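Local coordinates for protein AT5g51070/K3K7_27 (Arabidopsis thaliana, PDB 5GKM) that probably works as an ATP-dependent Clp chaperone of the AAA+ family, ClpD, represented here by its N-terminal Clp R domain, at residues Q36-G41 and V125-V130; S55-D60 and N147-A152. All coordinates share one frame; numbering follows the deposited sequence.

Contact 1 of 2, residues Q36-G41 and V125-V130; sequences QHLLLG and VGLFTV
L39 and L127 meet where two helical segments, 36-41 and 125-130, run nearly antiparallel, with 153° between their directions and their axes 10.8 Å apart at the closest. L127 does most of the bridging. Its CB points at the opposite helix, and with CG anti to the backbone N (chi1 178°) the branched end is carried across the gap. There CD2 settles against the backbone of helix 36-41, 3.8 Å from L39 CA, and also touches L39 CB, while CD1 is 4.3 Å from L38 CD2. The two methyls of L127 thus divide between successive leucines.

Clp R domains are built from two similar helical repeats, and this contact joins helix 35-45 to helix 120-130 close to the centre of the domain. All four touching residues are buried, and no hydrogen bond passes between the segments. The side chain of L39 crosses that of L127 at about a right angle, and L39 CD1 lies 4.0 Å from L127 CD2. The same methyl meets F128 at the rim of its ring, near the ring plane, 4.1 Å from CZ. Helix 134-142 packs against both segments, with V138 on L39, A135 on L127 and L139 on F128. The phenylalanine also touches M146 of helix 146-158.

Contact 2 of 2, residues S55-D60 and N147-A152; sequences SGITID and NLLTAA
L149 reaches from helix 146-158 toward S55 and I57, and its two methyls take one residue each. CD2 rests on S55, 3.6 Å from CB and 4.1 Å from OG; CD1 comes within 4.4 Å of I57 CD1, a looser apolar touch. With CG anti to the carbonyl carbon (chi1 -61°) and CD1 continuing the line of the side chain, CD2 is left to branch toward S55. S55 answers with its CB, while I57 sends the end of its longer branch, CD1, toward the other methyl. The contact is small, burying 89 Å² over both segments, and the backbones are nearest at S55 and L149, whose CA atoms are 7.4 Å apart. No hydrogen bond crosses between the segments.

The serine has a polar role of its own beside this apolar contact. Its OG accepts the backbone N-H of I57 at 3.1 Å, in a fairly straight bond with 160° at the hydrogen, which defines an ST turn. The same hydroxyl is also hydrogen-bonded to F52 O, so it ties the turn to the chain before it as well as to the residue after G56. The two bonds on OG restrain the rotation of the serine side chain, whose CB meets L149.

I57 lies against L139 and L142 of helix 134-142 and I43 of helix 35-45, whereas L149 touches L139 and, on helix 120-130, F128; the contact, itself partly buried, joins helix 146-158 to the loop leading into helix 59-71, with helices 134-142, 120-130 and 35-45 packed around it.

In the fold
After helix 12-27 the chain enters helix 35-45, which carries the first segment of contact 1, then the segment 55-60, a turn running into the start of helix 59-71, and only after helix 97-112 does it arrive at 125-130 and finally 147-152. Contact 1 closes a loop of 83 intervening residues and contact 2 one of 86, and because their segments alternate along the sequence the two loops cross instead of nesting. Their centres are 11 Å apart, and they touch directly: F128 CB lies 3.2 Å from T150 OG1, and L40 O 3.5 Å from I59 CD1. Together they join helix 35-45 and the start of helix 59-71 to helices 120-130 and 146-158, contact 1 near the core and contact 2 farther out.

Contact 1 of 2, residues Q36-G41 and V125-V130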
ATOM      1  N   GLN A  36      -3.369  -5.520   0.262  1.00 13.45           N
ATOM      2  CA  GLN A  36      -3.543  -5.411  -1.178  1.00 13.33           C
ATOM      3  C   GLN A  36      -4.215  -4.074  -1.583  1.00 12.76           C
ATOM      4  O   GLN A  36      -4.012  -3.582  -2.625  1.00 13.35           O
ATOM      5  CB  GLN A  36      -4.274  -6.621  -1.782  1.00 15.11           C
ATOM      6  CG  GLN A  36      -5.748  -6.724  -1.438  1.00 16.58           C
ATOM      7  CD  GLN A  36      -6.022  -7.452  -0.146  1.00 16.05           C
ATOM      8  OE1 GLN A  36      -5.184  -7.582   0.697  1.00 15.18           O
ATOM      9  NE2 GLN A  36      -7.227  -7.942  -0.032  1.00 15.98           N
ATOM     10  N   HIS A  37      -5.070  -3.574  -0.719  1.00 13.01           N
ATOM     11  CA  HIS A  37      -5.668  -2.290  -0.933  1.00 13.31           C
ATOM     12  C   HIS A  37      -4.703  -1.144  -0.799  1.00 11.98           C
ATOM     13  O   HIS A  37      -4.775  -0.183  -1.484  1.00 12.07           O
ATOM     14  CB  HIS A  37      -6.910  -2.097  -0.080  1.00 14.40           C
ATOM     15  CG  HIS A  37      -7.818  -3.281  -0.097  1.00 14.24           C
ATOM     16  ND1 HIS A  37      -8.195  -3.935   1.014  1.00 15.89           N
ATOM     17  CD2 HIS A  37      -8.409  -3.936  -1.157  1.00 15.87           C
ATOM     18  CE1 HIS A  37      -8.977  -4.952   0.672  1.00 15.76           C
ATOM     19  NE2 HIS A  37      -9.118  -4.944  -0.658  1.00 15.93           N
ATOM     20  N   LEU A  38      -3.821  -1.283   0.169  1.00 11.94           N
ATOM     21  CA  LEU A  38      -2.752  -0.319   0.320  1.00 11.77           C
ATOM     22  C   LEU A  38      -1.864  -0.303  -0.946  1.00 10.85           C
ATOM     23  O   LEU A  38      -1.442   0.706  -1.374  1.00 11.21           O
ATOM     24  CB  LEU A  38      -1.922  -0.659   1.553  1.00 12.17           C
ATOM     25  CG  LEU A  38      -0.779   0.307   1.802  1.00 11.79           C
ATOM     26  CD1 LEU A  38      -1.242   1.758   1.957  1.00 14.20           C
ATOM     27  CD2 LEU A  38       0.018  -0.142   3.004  1.00 12.65           C
ATOM     28  N   LEU A  39      -1.654  -1.472  -1.495  1.00 11.58           N
ATOM     29  CA  LEU A  39      -0.879  -1.542  -2.711  1.00 11.57           C
ATOM     30  C   LEU A  39      -1.575  -0.760  -3.807  1.00 10.87           C
ATOM     31  O   LEU A  39      -0.958  -0.035  -4.493  1.00 11.48           O
ATOM     32  CB  LEU A  39      -0.663  -2.999  -3.138  1.00 11.44           C
ATOM     33  CG  LEU A  39       0.025  -3.200  -4.476  1.00 12.76           C
ATOM     34  CD1 LEU A  39       1.430  -2.625  -4.500  1.00 12.10           C
ATOM     35  CD2 LEU A  39       0.054  -4.679  -4.786  1.00 13.35           C
ATOM     36  N   LEU A  40      -2.882  -0.909  -3.885  1.00 11.35           N
ATOM     37  CA  LEU A  40      -3.630  -0.149  -4.858  1.00 12.45           C
ATOM     38  C   LEU A  40      -3.518   1.368  -4.645  1.00 11.86           C
ATOM     39  O   LEU A  40      -3.349   2.077  -5.548  1.00 11.08           O
ATOM     40  CB  LEU A  40      -5.095  -0.565  -4.909  1.00 12.97           C
ATOM     41  CG  LEU A  40      -5.401  -1.985  -5.358  1.00 13.62           C
ATOM     42  CD1 LEU A  40      -6.899  -2.272  -5.349  1.00 15.02           C
ATOM     43  CD2 LEU A  40      -4.870  -2.250  -6.750  1.00 14.75           C
ATOM     44  N   GLY A  41      -3.586   1.801  -3.400  1.00 10.97           N
ATOM     45  CA  GLY A  41      -3.443   3.197  -3.121  1.00 10.77           C
ATOM     46  C   GLY A  41      -2.100   3.781  -3.514  1.00 10.75           C
ATOM     47  O   GLY A  41      -2.011   4.849  -3.981  1.00 11.02           O
ATOM     48  N   VAL A 125       8.356  -0.120   1.134  1.00 12.12           N
ATOM     49  CA  VAL A 125       9.356  -1.019   1.674  1.00 11.92           C
ATOM     50  C   VAL A 125       8.713  -1.848   2.767  1.00 12.89           C
ATOM     51  O   VAL A 125       8.941  -2.985   2.851  1.00 13.42           O
ATOM     52  CB  VAL A 125      10.603  -0.297   2.225  1.00 11.75           C
ATOM     53  CG1 VAL A 125      11.590  -1.303   2.812  1.00 13.00           C
ATOM     54  CG2 VAL A 125      11.264   0.443   1.084  1.00 12.67           C
ATOM     55  N   GLY A 126       7.880  -1.215   3.559  1.00 11.97           N
ATOM     56  CA  GLY A 126       7.166  -1.939   4.584  1.00 13.93           C
ATOM     57  C   GLY A 126       6.243  -2.979   4.007  1.00 13.41           C
ATOM     58  O   GLY A 126       6.192  -4.055   4.458  1.00 13.31           O
ATOM     59  N   LEU A 127       5.531  -2.588   2.969  1.00 11.28           N
ATOM     60  CA  LEU A 127       4.549  -3.434   2.408  1.00 12.66           C
ATOM     61  C   LEU A 127       5.180  -4.693   1.882  1.00 14.65           C
ATOM     62  O   LEU A 127       4.628  -5.753   1.970  1.00 14.75           O
ATOM     63  CB  LEU A 127       3.812  -2.685   1.311  1.00 12.36           C
ATOM     64  CG  LEU A 127       2.721  -3.359   0.501  1.00 14.10           C
ATOM     65  CD1 LEU A 127       1.635  -3.815   1.450  1.00 13.68           C
ATOM     66  CD2 LEU A 127       2.134  -2.424  -0.541  1.00 14.25           C
ATOM     67  N   PHE A 128       6.360  -4.533   1.330  1.00 13.18           N
ATOM     68  CA  PHE A 128       7.012  -5.615   0.641  1.00 14.44           C
ATOM     69  C   PHE A 128       7.936  -6.408   1.553  1.00 15.67           C
ATOM     70  O   PHE A 128       8.659  -7.213   1.067  1.00 18.91           O
ATOM     71  CB  PHE A 128       7.810  -5.097  -0.569  1.00 14.83           C
ATOM     72  CG  PHE A 128       6.964  -4.387  -1.594  1.00 14.66           C
ATOM     73  CD1 PHE A 128       5.660  -4.749  -1.756  1.00 15.03           C
ATOM     74  CD2 PHE A 128       7.466  -3.370  -2.393  1.00 15.68           C
ATOM     75  CE1 PHE A 128       4.862  -4.118  -2.652  1.00 16.82           C
ATOM     76  CE2 PHE A 128       6.659  -2.717  -3.310  1.00 16.03           C
ATOM     77  CZ  PHE A 128       5.360  -3.090  -3.408  1.00 16.74           C
ATOM     78  N   THR A 129       7.968  -6.063   2.830  1.00 14.03           N
ATOM     79  CA  THR A 129       8.747  -6.810   3.802  1.00 14.41           C
ATOM     80  C   THR A 129       8.005  -7.358   4.995  1.00 16.25           C
ATOM     81  O   THR A 129       8.460  -8.292   5.565  1.00 18.25           O
ATOM     82  CB  THR A 129       9.953  -6.038   4.302  1.00 14.72           C
ATOM     83  OG1 THR A 129       9.544  -4.820   4.878  1.00 14.92           O
ATOM     84  CG2 THR A 129      10.930  -5.740   3.189  1.00 14.73           C
ATOM     85  N   VAL A 130       6.919  -6.750   5.404  1.00 15.33           N
ATOM     86  CA  VAL A 130       6.228  -7.186   6.612  1.00 16.51           C
ATOM     87  C   VAL A 130       4.748  -7.541   6.509  1.00 18.51           C
ATOM     88  O   VAL A 130       4.101  -7.672   7.519  1.00 20.16           O
ATOM     89  CB  VAL A 130       6.405  -6.189   7.778  1.00 17.91           C
ATOM     90  CG1 VAL A 130       7.863  -5.924   8.014  1.00 19.83           C
ATOM     91  CG2 VAL A 130       5.624  -4.922   7.546  1.00 16.90           C
TER

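Contact 2 of 2, residues S55-D60 and N147-A152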
ATOM      1  N   SER A  55       7.991   0.491 -12.704  1.00 25.67           N
ATOM      2  CA  SER A  55       7.765  -0.863 -13.132  1.00 24.49           C
ATOM      3  C   SER A  55       6.831  -1.121 -14.304  1.00 27.66           C
ATOM      4  O   SER A  55       6.657  -2.253 -14.693  1.00 27.45           O
ATOM      5  CB  SER A  55       7.183  -1.643 -11.974  1.00 26.03           C
ATOM      6  OG  SER A  55       5.846  -1.299 -11.792  1.00 24.41           O
ATOM      7  N   GLY A  56       6.146  -0.112 -14.779  1.00 26.10           N
ATOM      8  CA  GLY A  56       5.143  -0.350 -15.780  1.00 26.43           C
ATOM      9  C   GLY A  56       3.797  -0.862 -15.282  1.00 26.28           C
ATOM     10  O   GLY A  56       2.912  -1.082 -16.039  1.00 27.49           O
ATOM     11  N   ILE A  57       3.678  -1.056 -13.982  1.00 24.26           N
ATOM     12  CA  ILE A  57       2.414  -1.392 -13.397  1.00 26.04           C
ATOM     13  C   ILE A  57       1.515  -0.185 -13.378  1.00 22.49           C
ATOM     14  O   ILE A  57       1.924   0.835 -13.019  1.00 22.51           O
ATOM     15  CB  ILE A  57       2.585  -1.926 -11.973  1.00 26.48           C
ATOM     16  CG1 ILE A  57       3.191  -3.310 -12.012  1.00 28.11           C
ATOM     17  CG2 ILE A  57       1.258  -2.040 -11.239  1.00 25.47           C
ATOM     18  CD1 ILE A  57       3.656  -3.804 -10.676  1.00 29.73           C
ATOM     19  N   THR A  58       0.263  -0.386 -13.725  1.00 23.82           N
ATOM     20  CA  THR A  58      -0.726   0.666 -13.729  1.00 23.90           C
ATOM     21  C   THR A  58      -1.910   0.255 -12.906  1.00 22.57           C
ATOM     22  O   THR A  58      -2.118  -0.879 -12.720  1.00 22.66           O
ATOM     23  CB  THR A  58      -1.284   0.997 -15.149  1.00 26.87           C
ATOM     24  OG1 THR A  58      -1.814  -0.164 -15.756  1.00 31.34           O
ATOM     25  CG2 THR A  58      -0.237   1.573 -15.986  1.00 27.66           C
ATOM     26  N   ILE A  59      -2.677   1.236 -12.460  1.00 21.96           N
ATOM     27  CA  ILE A  59      -3.770   1.003 -11.552  1.00 20.56           C
ATOM     28  C   ILE A  59      -4.876   0.090 -12.104  1.00 19.38           C
ATOM     29  O   ILE A  59      -5.360  -0.738 -11.400  1.00 21.59           O
ATOM     30  CB  ILE A  59      -4.300   2.334 -10.982  1.00 21.22           C
ATOM     31  CG1 ILE A  59      -5.300   2.098  -9.879  1.00 19.41           C
ATOM     32  CG2 ILE A  59      -4.878   3.237 -12.062  1.00 24.08           C
ATOM     33  CD1 ILE A  59      -4.744   1.466  -8.644  1.00 18.32           C
ATOM     34  N   ASP A  60      -5.219   0.235 -13.365  1.00 25.49           N
ATOM     35  CA  ASP A  60      -6.258  -0.627 -13.877  1.00 26.31           C
ATOM     36  C   ASP A  60      -5.931  -2.081 -13.888  1.00 22.10           C
ATOM     37  O   ASP A  60      -6.713  -2.906 -13.544  1.00 22.46           O
ATOM     38  CB  ASP A  60      -6.737  -0.125 -15.238  1.00 33.08           C
ATOM     39  CG  ASP A  60      -7.583   1.150 -15.111  1.00 40.73           C
ATOM     40  OD1 ASP A  60      -8.472   1.254 -14.218  1.00 44.28           O
ATOM     41  OD2 ASP A  60      -7.283   2.073 -15.867  1.00 50.86           O
ATOM     42  N   ASN A 147      11.029  -7.850  -4.907  1.00 17.65           N
ATOM     43  CA  ASN A 147      12.302  -7.365  -4.395  1.00 18.82           C
ATOM     44  C   ASN A 147      12.928  -6.250  -5.222  1.00 17.75           C
ATOM     45  O   ASN A 147      13.525  -5.367  -4.696  1.00 16.41           O
ATOM     46  CB  ASN A 147      13.228  -8.522  -4.113  1.00 21.64           C
ATOM     47  CG  ASN A 147      12.673  -9.460  -3.037  1.00 20.66           C
ATOM     48  OD1 ASN A 147      11.974  -9.051  -2.131  1.00 27.76           O
ATOM     49  ND2 ASN A 147      12.955 -10.684  -3.173  1.00 24.53           N
ATOM     50  N   LEU A 148      12.744  -6.328  -6.531  1.00 17.49           N
ATOM     51  CA  LEU A 148      13.144  -5.244  -7.412  1.00 17.12           C
ATOM     52  C   LEU A 148      12.364  -3.957  -7.155  1.00 16.57           C
ATOM     53  O   LEU A 148      12.880  -2.917  -7.258  1.00 14.98           O
ATOM     54  CB  LEU A 148      13.044  -5.605  -8.893  1.00 19.09           C
ATOM     55  CG  LEU A 148      14.140  -6.493  -9.456  1.00 24.62           C
ATOM     56  CD1 LEU A 148      13.847  -6.889 -10.894  1.00 27.83           C
ATOM     57  CD2 LEU A 148      15.458  -5.762  -9.365  1.00 24.97           C
ATOM     58  N   LEU A 149      11.090  -4.100  -6.878  1.00 15.88           N
ATOM     59  CA  LEU A 149      10.313  -2.937  -6.483  1.00 16.25           C
ATOM     60  C   LEU A 149      10.760  -2.326  -5.157  1.00 14.92           C
ATOM     61  O   LEU A 149      10.815  -1.165  -5.044  1.00 15.60           O
ATOM     62  CB  LEU A 149       8.809  -3.236  -6.440  1.00 17.38           C
ATOM     63  CG  LEU A 149       8.112  -3.659  -7.702  1.00 19.76           C
ATOM     64  CD1 LEU A 149       6.638  -3.843  -7.465  1.00 19.95           C
ATOM     65  CD2 LEU A 149       8.223  -2.585  -8.713  1.00 25.57           C
ATOM     66  N   THR A 150      11.088  -3.164  -4.187  1.00 14.74           N
ATOM     67  CA  THR A 150      11.597  -2.640  -2.937  1.00 15.05           C
ATOM     68  C   THR A 150      12.899  -1.860  -3.150  1.00 15.50           C
ATOM     69  O   THR A 150      13.106  -0.828  -2.620  1.00 14.82           O
ATOM     70  CB  THR A 150      11.884  -3.773  -1.945  1.00 14.93           C
ATOM     71  OG1 THR A 150      10.748  -4.593  -1.807  1.00 14.61           O
ATOM     72  CG2 THR A 150      12.335  -3.236  -0.560  1.00 14.38           C
ATOM     73  N   ALA A 151      13.741  -2.411  -3.996  1.00 14.36           N
ATOM     74  CA  ALA A 151      14.974  -1.747  -4.329  1.00 15.85           C
ATOM     75  C   ALA A 151      14.753  -0.442  -5.013  1.00 15.88           C
ATOM     76  O   ALA A 151      15.388   0.498  -4.691  1.00 17.18           O
ATOM     77  CB  ALA A 151      15.884  -2.636  -5.159  1.00 15.93           C
ATOM     78  N   ALA A 152      13.798  -0.411  -5.930  1.00 15.38           N
ATOM     79  CA  ALA A 152      13.482   0.806  -6.596  1.00 14.57           C
ATOM     80  C   ALA A 152      12.988   1.879  -5.614  1.00 13.75           C
ATOM     81  O   ALA A 152      13.241   3.000  -5.802  1.00 14.40           O
ATOM     82  CB  ALA A 152      12.450   0.584  -7.697  1.00 15.79           C
TER